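PDB 2OWA: arfgap-like finger domain containing protein from Cryptosporidium parvum Iowa II, which probably acts as a GTPase-activating protein for ADP-ribosylation factors, this piece being its zinc-binding ArfGAP domain. Local coordinates for residues T38-E43 / G95-A100; C42-P47 / F57-C62; L50-A55 / F75-D80. All blocks are in the same frame, centred on the assembly; numbering follows the deposited sequence.

Overall arrangement
Contacts 1 and 2 gather round one zinc ion, while contact 3 lies in the three-stranded antiparallel sheet that contact 2 also reaches through strand 56-58. Contacts 1 and 2, with centres about 9 Å apart, share Cys-42 and between them supply the four cysteines of the metal site. They also meet through a probable hydrogen bond from Phe-57 N to Asn-97 OD1, 2.8 Å long. Contact 3 pairs the central strand 49-51 with 76-78, on the side away from 56-58. It holds no metal ligand; its Ser-51 side chain is about 11 Å from the zinc. Contact 1 joins contact 3 through Gly-96 N and Ala-55 O, 2.9 Å apart and probably hydrogen-bonded.

Contact 1: T38-E43 / G95-A100; sequences TCFDCE and GGNGRA. With ZN (zinc ion), chain C.
Asn-97, on the first turn of helix 97-107, thrusts its amide into the neck of a zinc-binding loop, where ND2 comes to 2.8 Å from Thr-38 O and 3.5 Å from Phe-40 N. The other end of the same amide is spoken for: OD1 accepts a hydrogen bond from Phe-57 N, which fixes the way the buried group is turned. With CG anti to the carbonyl carbon (chi1 -68°), the amide extends beside Phe-40, and the two side chains pass one another heading opposite ways, ring and amide planes 60° apart. Phe-40 takes the reverse course, its CG anti to the backbone N (chi1 -170°), and sends the far end of its ring to the helix. There CE1 meets Ala-100 CB at 3.5 Å, while Asn-97 O lies at the ring edge, near its plane.

Phe-40 thus points from the loop toward the helix, whereas the side chain of Cys-39 turns away from the helix toward the metal. Cys-39 SG and Cys-42 SG each bind the zinc ion at 2.4 Å. The Cys-39 sulfur also accepts a 3.5 Å hydrogen bond from Cys-42 N and a weak one from Asp-41 N, and Glu-43 N returns to Cys-39 O at 3.0 Å. This tight turn, with amides directed at a metal-bound sulfur, has the form of a CxxC zinc knuckle.

Strand 56-58 lies against both partners: Val-56 touches Phe-40, Asn-97 and Ala-100, while Phe-40 is hydrogen-bonded through its backbone to Phe-57. Further along helix 97-107, Arg-101 and Phe-104 add to the cover of the Phe-40 ring, and Tyr-128 of helix 123-135 packs on Ala-100.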
loop_
_atom_site.group_PDB
_atom_site.type_symbol
_atom_site.label_atom_id
_atom_site.label_comp_id
_atom_site.label_asym_id
_atom_site.label_seq_id
_atom_site.Cartn_x
_atom_site.Cartn_y
_atom_site.Cartn_z
ATOM N N THR A 38 11.906 1.564 0.268
ATOM C CA THR A 38 12.064 1.957 -1.104
ATOM C C THR A 38 10.668 1.891 -1.782
ATOM O O THR A 38 9.879 1.027 -1.464
ATOM C CB THR A 38 13.089 1.026 -1.743
ATOM O OG1 THR A 38 13.232 1.344 -3.122
ATOM C CG2 THR A 38 12.668 -0.416 -1.620
ATOM N N CYS A 39 10.360 2.823 -2.678
ATOM C CA CYS A 39 9.030 2.858 -3.329
ATOM C C CYS A 39 8.767 1.550 -4.078
ATOM O O CYS A 39 9.659 1.029 -4.749
ATOM C CB CYS A 39 8.957 4.026 -4.292
ATOM S SG CYS A 39 7.617 4.031 -5.468
ATOM N N PHE A 40 7.547 1.038 -3.979
ATOM C CA PHE A 40 7.194 -0.222 -4.646
ATOM C C PHE A 40 7.369 -0.139 -6.176
ATOM O O PHE A 40 7.719 -1.139 -6.814
ATOM C CB PHE A 40 5.747 -0.647 -4.305
ATOM C CG PHE A 40 5.401 -2.042 -4.771
ATOM C CD1 PHE A 40 5.902 -3.158 -4.098
ATOM C CD2 PHE A 40 4.570 -2.236 -5.859
ATOM C CE1 PHE A 40 5.598 -4.470 -4.530
ATOM C CE2 PHE A 40 4.252 -3.567 -6.293
ATOM C CZ PHE A 40 4.788 -4.662 -5.605
ATOM N N ASP A 41 7.102 1.028 -6.762
ATOM C CA ASP A 41 7.177 1.173 -8.230
ATOM C C ASP A 41 8.562 1.549 -8.771
ATOM O O ASP A 41 9.004 0.981 -9.785
ATOM C CB ASP A 41 6.172 2.217 -8.732
ATOM C CG ASP A 41 4.728 1.807 -8.509
ATOM O OD1 ASP A 41 4.499 0.772 -7.830
ATOM O OD2 ASP A 41 3.834 2.535 -9.019
ATOM N N CYS A 42 9.250 2.493 -8.118
ATOM C CA CYS A 42 10.478 3.028 -8.695
ATOM C C CYS A 42 11.716 2.974 -7.804
ATOM O O CYS A 42 12.779 3.450 -8.200
ATOM C CB CYS A 42 10.252 4.461 -9.141
ATOM S SG CYS A 42 10.379 5.645 -7.805
ATOM N N GLU A 43 11.568 2.452 -6.596
ATOM C CA GLU A 43 12.675 2.334 -5.653
ATOM C C GLU A 43 13.294 3.654 -5.073
ATOM O O GLU A 43 14.317 3.598 -4.377
ATOM C CB GLU A 43 13.746 1.342 -6.176
ATOM C CG GLU A 43 13.150 -0.021 -6.645
ATOM C CD GLU A 43 14.180 -1.079 -6.991
ATOM O OE1 GLU A 43 15.089 -0.825 -7.823
ATOM O OE2 GLU A 43 14.075 -2.210 -6.448
ATOM N N GLY A 95 0.264 -6.480 4.975
ATOM C CA GLY A 95 0.801 -6.339 3.634
ATOM C C GLY A 95 2.257 -5.889 3.645
ATOM O O GLY A 95 3.125 -6.514 4.254
ATOM N N GLY A 96 2.533 -4.777 2.977
ATOM C CA GLY A 96 3.903 -4.277 2.880
ATOM C C GLY A 96 4.489 -4.538 1.512
ATOM O O GLY A 96 3.988 -5.384 0.747
ATOM N N ASN A 97 5.547 -3.800 1.183
ATOM C CA ASN A 97 6.282 -4.010 -0.082
ATOM C C ASN A 97 6.890 -5.397 -0.284
ATOM O O ASN A 97 6.828 -5.916 -1.382
ATOM C CB ASN A 97 7.345 -2.930 -0.290
ATOM C CG ASN A 97 6.743 -1.558 -0.551
ATOM O OD1 ASN A 97 5.521 -1.366 -0.458
ATOM N ND2 ASN A 97 7.613 -0.570 -0.863
ATOM N N GLY A 98 7.463 -6.007 0.768
ATOM C CA GLY A 98 7.983 -7.367 0.645
ATOM C C GLY A 98 6.982 -8.465 0.256
ATOM O O GLY A 98 7.213 -9.239 -0.688
ATOM N N ARG A 99 5.880 -8.575 0.989
ATOM C CA ARG A 99 4.833 -9.523 0.607
ATOM C C ARG A 99 4.307 -9.340 -0.847
ATOM O O ARG A 99 4.096 -10.339 -1.565
ATOM C CB ARG A 99 3.666 -9.414 1.587
ATOM C CG ARG A 99 2.652 -10.515 1.412
ATOM C CD ARG A 99 1.631 -10.482 2.488
ATOM N NE ARG A 99 0.900 -11.751 2.556
ATOM C CZ ARG A 99 -0.048 -12.017 3.459
ATOM N NH1 ARG A 99 -0.368 -11.122 4.392
ATOM N NH2 ARG A 99 -0.660 -13.198 3.436
ATOM N N ALA A 100 4.072 -8.081 -1.238
ATOM C CA ALA A 100 3.611 -7.730 -2.592
ATOM C C ALA A 100 4.653 -8.065 -3.694
ATOM O O ALA A 100 4.307 -8.721 -4.693
ATOM C CB ALA A 100 3.168 -6.244 -2.673
HETATM ZN ZN ZN C . 8.138 5.822 -7.000
#

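Contact 2: C42-P47 / F57-C62; sequences CESRNP and FICLNC. With ZN (zinc ion), chain C.
Metal-mediated and largely buried, this contact joins Cys-42, Ser-44 and Pro-47, in the loop ahead of strand 49-51, to the turn where strand 56-58 gives way to helix 60-67. No hydrogen bond crosses it; zinc and packing do the work. On the strand-to-helix side Cys-59 SG binds the zinc ion at 2.3 Å and Cys-62 SG at 2.2 Å, and Cys-42 SG approaches these two sulfurs to 3.7 and 3.9 Å respectively, the spacing of thiolates drawn round one metal. Cys-39 completes the site.

The sulfurs are held by amides as well. Cys-59 is the N-cap of helix 60-67, and its SG, placed between the backbone N and the carbonyl carbon (chi1 65°), accepts from Cys-62 N at an N-H...S angle of 166°. Cys-42 SG likewise accepts from Ser-44 N, 3.5 Å away. Such bonds would be expected to ease the negative charge on the thiolates.

Beside the metal, Ser-44 OG rests against Cys-59 CB. Farther along the loop, the Pro-47 ring presses on the backbone as strand 56-58 ends, its CB 3.3 Å from Ile-58 C, while CG meets Phe-57 CB at 3.8 Å, the two side chains crossing nearly at right angles. Two CxxC pairs separated by sixteen residues make the four-cysteine zinc finger characteristic of ArfGAP domains.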
loop_
_atom_site.group_PDB
_atom_site.type_symbol
_atom_site.label_atom_id
_atom_site.label_comp_id
_atom_site.label_asym_id
_atom_site.label_seq_id
_atom_site.Cartn_x
_atom_site.Cartn_y
_atom_site.Cartn_z
ATOM N N CYS A 42 9.250 2.493 -8.118
ATOM C CA CYS A 42 10.478 3.028 -8.695
ATOM C C CYS A 42 11.716 2.974 -7.804
ATOM O O CYS A 42 12.779 3.450 -8.200
ATOM C CB CYS A 42 10.252 4.461 -9.141
ATOM S SG CYS A 42 10.379 5.645 -7.805
ATOM N N GLU A 43 11.568 2.452 -6.596
ATOM C CA GLU A 43 12.675 2.334 -5.653
ATOM C C GLU A 43 13.294 3.654 -5.073
ATOM O O GLU A 43 14.317 3.598 -4.377
ATOM C CB GLU A 43 13.746 1.342 -6.176
ATOM C CG GLU A 43 13.150 -0.021 -6.645
ATOM C CD GLU A 43 14.180 -1.079 -6.991
ATOM O OE1 GLU A 43 15.089 -0.825 -7.823
ATOM O OE2 GLU A 43 14.075 -2.210 -6.448
ATOM N N SER A 44 12.677 4.807 -5.362
ATOM C CA SER A 44 12.923 6.068 -4.656
ATOM C C SER A 44 12.840 5.776 -3.169
ATOM O O SER A 44 12.000 5.013 -2.732
ATOM C CB SER A 44 11.878 7.132 -5.064
ATOM O OG SER A 44 11.828 8.246 -4.167
ATOM N N ARG A 45 13.718 6.398 -2.383
ATOM C CA ARG A 45 13.932 5.978 -1.005
ATOM C C ARG A 45 12.960 6.634 -0.029
ATOM O O ARG A 45 12.474 7.714 -0.287
ATOM C CB ARG A 45 15.412 6.178 -0.646
ATOM C CG ARG A 45 16.293 5.299 -1.554
ATOM C CD ARG A 45 17.428 6.063 -2.262
ATOM N NE ARG A 45 18.629 6.059 -1.428
ATOM C CZ ARG A 45 19.791 5.489 -1.728
ATOM N NH1 ARG A 45 19.996 4.883 -2.896
ATOM N NH2 ARG A 45 20.765 5.541 -0.835
ATOM N N ASN A 46 12.642 5.950 1.069
ATOM C CA ASN A 46 11.732 6.491 2.093
ATOM C C ASN A 46 10.369 6.907 1.552
ATOM O O ASN A 46 9.967 8.052 1.736
ATOM C CB ASN A 46 12.394 7.668 2.852
ATOM C CG ASN A 46 11.588 8.117 4.064
ATOM O OD1 ASN A 46 10.860 7.314 4.685
ATOM N ND2 ASN A 46 11.680 9.413 4.400
ATOM N N PRO A 47 9.636 5.981 0.901
ATOM C CA PRO A 47 8.337 6.423 0.379
ATOM C C PRO A 47 7.327 6.607 1.534
ATOM O O PRO A 47 7.350 5.855 2.523
ATOM C CB PRO A 47 7.912 5.256 -0.520
ATOM C CG PRO A 47 8.512 4.047 0.183
ATOM C CD PRO A 47 9.881 4.551 0.609
ATOM N N PHE A 57 3.800 0.775 -0.132
ATOM C CA PHE A 57 4.284 2.167 -0.004
ATOM C C PHE A 57 4.980 2.643 -1.274
ATOM O O PHE A 57 5.794 1.910 -1.848
ATOM C CB PHE A 57 5.257 2.314 1.156
ATOM C CG PHE A 57 4.633 2.087 2.471
ATOM C CD1 PHE A 57 4.066 3.140 3.167
ATOM C CD2 PHE A 57 4.592 0.792 3.021
ATOM C CE1 PHE A 57 3.450 2.914 4.427
ATOM C CE2 PHE A 57 3.999 0.558 4.248
ATOM C CZ PHE A 57 3.445 1.621 4.968
ATOM N N ILE A 58 4.674 3.876 -1.671
ATOM C CA ILE A 58 5.113 4.451 -2.963
ATOM C C ILE A 58 5.509 5.921 -2.743
ATOM O O ILE A 58 5.054 6.510 -1.789
ATOM C CB ILE A 58 3.987 4.357 -4.035
ATOM C CG1 ILE A 58 2.657 4.997 -3.544
ATOM C CG2 ILE A 58 3.830 2.868 -4.530
ATOM C CD1 ILE A 58 1.544 4.979 -4.597
ATOM N N CYS A 59 6.312 6.510 -3.635
ATOM C CA CYS A 59 6.788 7.862 -3.446
ATOM C C CYS A 59 5.768 8.891 -3.943
ATOM O O CYS A 59 4.765 8.550 -4.580
ATOM C CB CYS A 59 8.159 8.075 -4.135
ATOM S SG CYS A 59 8.159 7.927 -5.971
ATOM N N LEU A 60 6.060 10.156 -3.666
ATOM C CA LEU A 60 5.210 11.275 -4.045
ATOM C C LEU A 60 5.010 11.345 -5.560
ATOM O O LEU A 60 3.934 11.731 -6.030
ATOM C CB LEU A 60 5.751 12.594 -3.435
ATOM C CG LEU A 60 7.205 13.070 -3.646
ATOM C CD1 LEU A 60 7.410 13.532 -5.074
ATOM C CD2 LEU A 60 7.617 14.212 -2.678
ATOM N N ASN A 61 6.033 10.943 -6.318
ATOM C CA ASN A 61 5.974 10.869 -7.773
ATOM C C ASN A 61 5.010 9.749 -8.210
ATOM O O ASN A 61 4.043 10.004 -8.923
ATOM C CB ASN A 61 7.388 10.625 -8.340
ATOM C CG ASN A 61 7.509 10.982 -9.817
ATOM O OD1 ASN A 61 7.003 10.269 -10.710
ATOM N ND2 ASN A 61 8.213 12.102 -10.091
ATOM N N CYS A 62 5.231 8.534 -7.730
ATOM C CA CYS A 62 4.388 7.401 -8.141
ATOM C C CYS A 62 2.963 7.538 -7.622
ATOM O O CYS A 62 2.045 7.091 -8.288
ATOM C CB CYS A 62 5.013 6.049 -7.742
ATOM S SG CYS A 62 6.583 5.843 -8.600
HETATM ZN ZN ZN C . 8.138 5.822 -7.000
#

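Contact 3: L50-A55 / F75-D80; sequences LSLSFA and FVRSSD
Leu-50 and Arg-77 form an antiparallel hydrogen-bonded pair, with both backbone bonds made: Leu-50 N to Arg-77 O at 2.8 Å and Arg-77 N to Leu-50 O at 3.1 Å. Next to it Ser-51 faces Val-76 as a non-hydrogen-bonded pair, and Leu-52 N prolongs the pairing with a bond to Phe-75 O.

Leu-50 and Arg-77 project from the same face of the sheet. With CG set between its backbone N and carbonyl carbon (chi1 62°), Leu-50 spreads its methyls over the neighbouring strand, CD1 to Arg-77 CB and CD2 to Ser-79 CB, the latter at 3.7 Å. Arg-77 bends sharply at its second torsion (chi2 -65°), folding back along its own strand so that NH1 donates to Val-76 O at 2.9 Å, an acceptor close to the guanidinium plane. Phe-75 CZ lies 3.2 Å above one face of that group, toward its rim. The Phe-75 side chain runs alongside Leu-52 in the same direction, and CE2 comes within 3.3 Å of Leu-52 CD1, a tight fit.

Ser-53 OG accepts from Phe-75 N at 3.1 Å, fastening the turn that follows strand 49-51. Ser-51 OG pairs with Ser-74 OG, while Ser-79 OG bonds to Thr-48 O and to Arg-31 of helix 20-32.

Met-92 of helix 86-94 packs on Leu-50 and Leu-52, whereas Val-76, on the other face, meets His-66 and Arg-67 of helix 60-67. A small antiparallel sheet of order 2-1-3, surrounded by helices beside a four-cysteine zinc finger, is the core of the ArfGAP fold.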
loop_
_atom_site.group_PDB
_atom_site.type_symbol
_atom_site.label_atom_id
_atom_site.label_comp_id
_atom_site.label_asym_id
_atom_site.label_seq_id
_atom_site.Cartn_x
_atom_site.Cartn_y
_atom_site.Cartn_z
ATOM N N LEU A 50 1.013 5.708 -0.154
ATOM C CA LEU A 50 0.629 4.306 -0.163
ATOM C C LEU A 50 -0.555 4.001 -1.121
ATOM O O LEU A 50 -1.348 4.881 -1.450
ATOM C CB LEU A 50 0.410 3.791 1.293
ATOM C CG LEU A 50 -0.691 4.407 2.160
ATOM C CD1 LEU A 50 -2.031 3.734 1.806
ATOM C CD2 LEU A 50 -0.376 4.188 3.630
ATOM N N SER A 51 -0.632 2.766 -1.614
ATOM C CA SER A 51 -1.886 2.284 -2.236
ATOM C C SER A 51 -2.476 1.298 -1.225
ATOM O O SER A 51 -1.839 0.254 -0.928
ATOM C CB SER A 51 -1.624 1.582 -3.573
ATOM O OG SER A 51 -2.818 0.972 -4.041
ATOM N N LEU A 52 -3.641 1.628 -0.655
ATOM C CA LEU A 52 -4.252 0.713 0.289
ATOM C C LEU A 52 -4.571 -0.618 -0.369
ATOM O O LEU A 52 -4.398 -1.641 0.253
ATOM C CB LEU A 52 -5.521 1.278 0.926
ATOM C CG LEU A 52 -5.225 2.083 2.196
ATOM C CD1 LEU A 52 -6.427 2.971 2.528
ATOM C CD2 LEU A 52 -4.789 1.169 3.405
ATOM N N SER A 53 -4.972 -0.586 -1.644
ATOM C CA SER A 53 -5.393 -1.784 -2.419
ATOM C C SER A 53 -4.408 -2.941 -2.332
ATOM O O SER A 53 -4.787 -4.076 -2.076
ATOM C CB SER A 53 -5.583 -1.412 -3.911
ATOM O OG SER A 53 -6.313 -0.189 -4.042
ATOM N N PHE A 54 -3.135 -2.634 -2.557
ATOM C CA PHE A 54 -2.067 -3.639 -2.539
ATOM C C PHE A 54 -1.252 -3.576 -1.258
ATOM O O PHE A 54 -0.297 -4.315 -1.092
ATOM C CB PHE A 54 -1.205 -3.444 -3.792
ATOM C CG PHE A 54 -2.031 -3.287 -5.026
ATOM C CD1 PHE A 54 -2.754 -4.380 -5.540
ATOM C CD2 PHE A 54 -2.129 -2.051 -5.660
ATOM C CE1 PHE A 54 -3.556 -4.236 -6.679
ATOM C CE2 PHE A 54 -2.913 -1.903 -6.783
ATOM C CZ PHE A 54 -3.614 -2.981 -7.299
ATOM N N ALA A 55 -1.655 -2.687 -0.342
ATOM C CA ALA A 55 -0.860 -2.381 0.850
ATOM C C ALA A 55 0.613 -2.185 0.506
ATOM O O ALA A 55 1.488 -2.794 1.106
ATOM C CB ALA A 55 -1.034 -3.474 1.920
ATOM N N PHE A 75 -6.058 2.853 -4.610
ATOM C CA PHE A 75 -6.709 3.759 -3.651
ATOM C C PHE A 75 -5.594 4.347 -2.820
ATOM O O PHE A 75 -5.014 3.665 -1.985
ATOM C CB PHE A 75 -7.696 2.949 -2.777
ATOM C CG PHE A 75 -8.405 3.743 -1.687
ATOM C CD1 PHE A 75 -9.729 4.120 -1.825
ATOM C CD2 PHE A 75 -7.764 4.038 -0.477
ATOM C CE1 PHE A 75 -10.406 4.811 -0.815
ATOM C CE2 PHE A 75 -8.414 4.753 0.552
ATOM C CZ PHE A 75 -9.758 5.125 0.377
ATOM N N VAL A 76 -5.311 5.625 -3.047
ATOM C CA VAL A 76 -4.039 6.233 -2.642
ATOM C C VAL A 76 -4.248 7.144 -1.439
ATOM O O VAL A 76 -5.221 7.892 -1.396
ATOM C CB VAL A 76 -3.406 7.026 -3.837
ATOM C CG1 VAL A 76 -2.239 7.914 -3.398
ATOM C CG2 VAL A 76 -3.022 6.078 -4.941
ATOM N N ARG A 77 -3.337 7.037 -0.472
ATOM C CA ARG A 77 -3.284 7.897 0.716
ATOM C C ARG A 77 -1.854 8.290 1.018
ATOM O O ARG A 77 -0.921 7.612 0.626
ATOM C CB ARG A 77 -3.848 7.168 1.972
ATOM C CG ARG A 77 -5.347 6.842 1.914
ATOM C CD ARG A 77 -6.087 8.165 1.896
ATOM N NE ARG A 77 -7.545 8.088 1.966
ATOM C CZ ARG A 77 -8.365 8.245 0.919
ATOM N NH1 ARG A 77 -7.888 8.399 -0.331
ATOM N NH2 ARG A 77 -9.678 8.205 1.124
ATOM N N SER A 78 -1.705 9.388 1.750
ATOM C CA SER A 78 -0.436 9.773 2.306
ATOM C C SER A 78 -0.351 9.215 3.731
ATOM O O SER A 78 -1.214 9.526 4.564
ATOM C CB SER A 78 -0.364 11.299 2.337
ATOM O OG SER A 78 0.760 11.669 3.089
ATOM N N SER A 79 0.666 8.399 4.031
ATOM C CA SER A 79 0.773 7.853 5.394
ATOM C C SER A 79 1.065 8.913 6.475
ATOM O O SER A 79 0.759 8.724 7.647
ATOM C CB SER A 79 1.748 6.658 5.462
ATOM O OG SER A 79 3.103 7.061 5.401
ATOM N N ASP A 80 1.641 10.013 6.021
ATOM C CA ASP A 80 2.022 11.196 6.769
ATOM C C ASP A 80 0.901 12.133 7.135
ATOM O O ASP A 80 1.012 12.884 8.080
ATOM C CB ASP A 80 2.906 12.050 5.841
ATOM C CG ASP A 80 4.334 11.821 6.047
ATOM O OD1 ASP A 80 5.107 12.347 5.231
ATOM O OD2 ASP A 80 4.690 11.137 7.031
#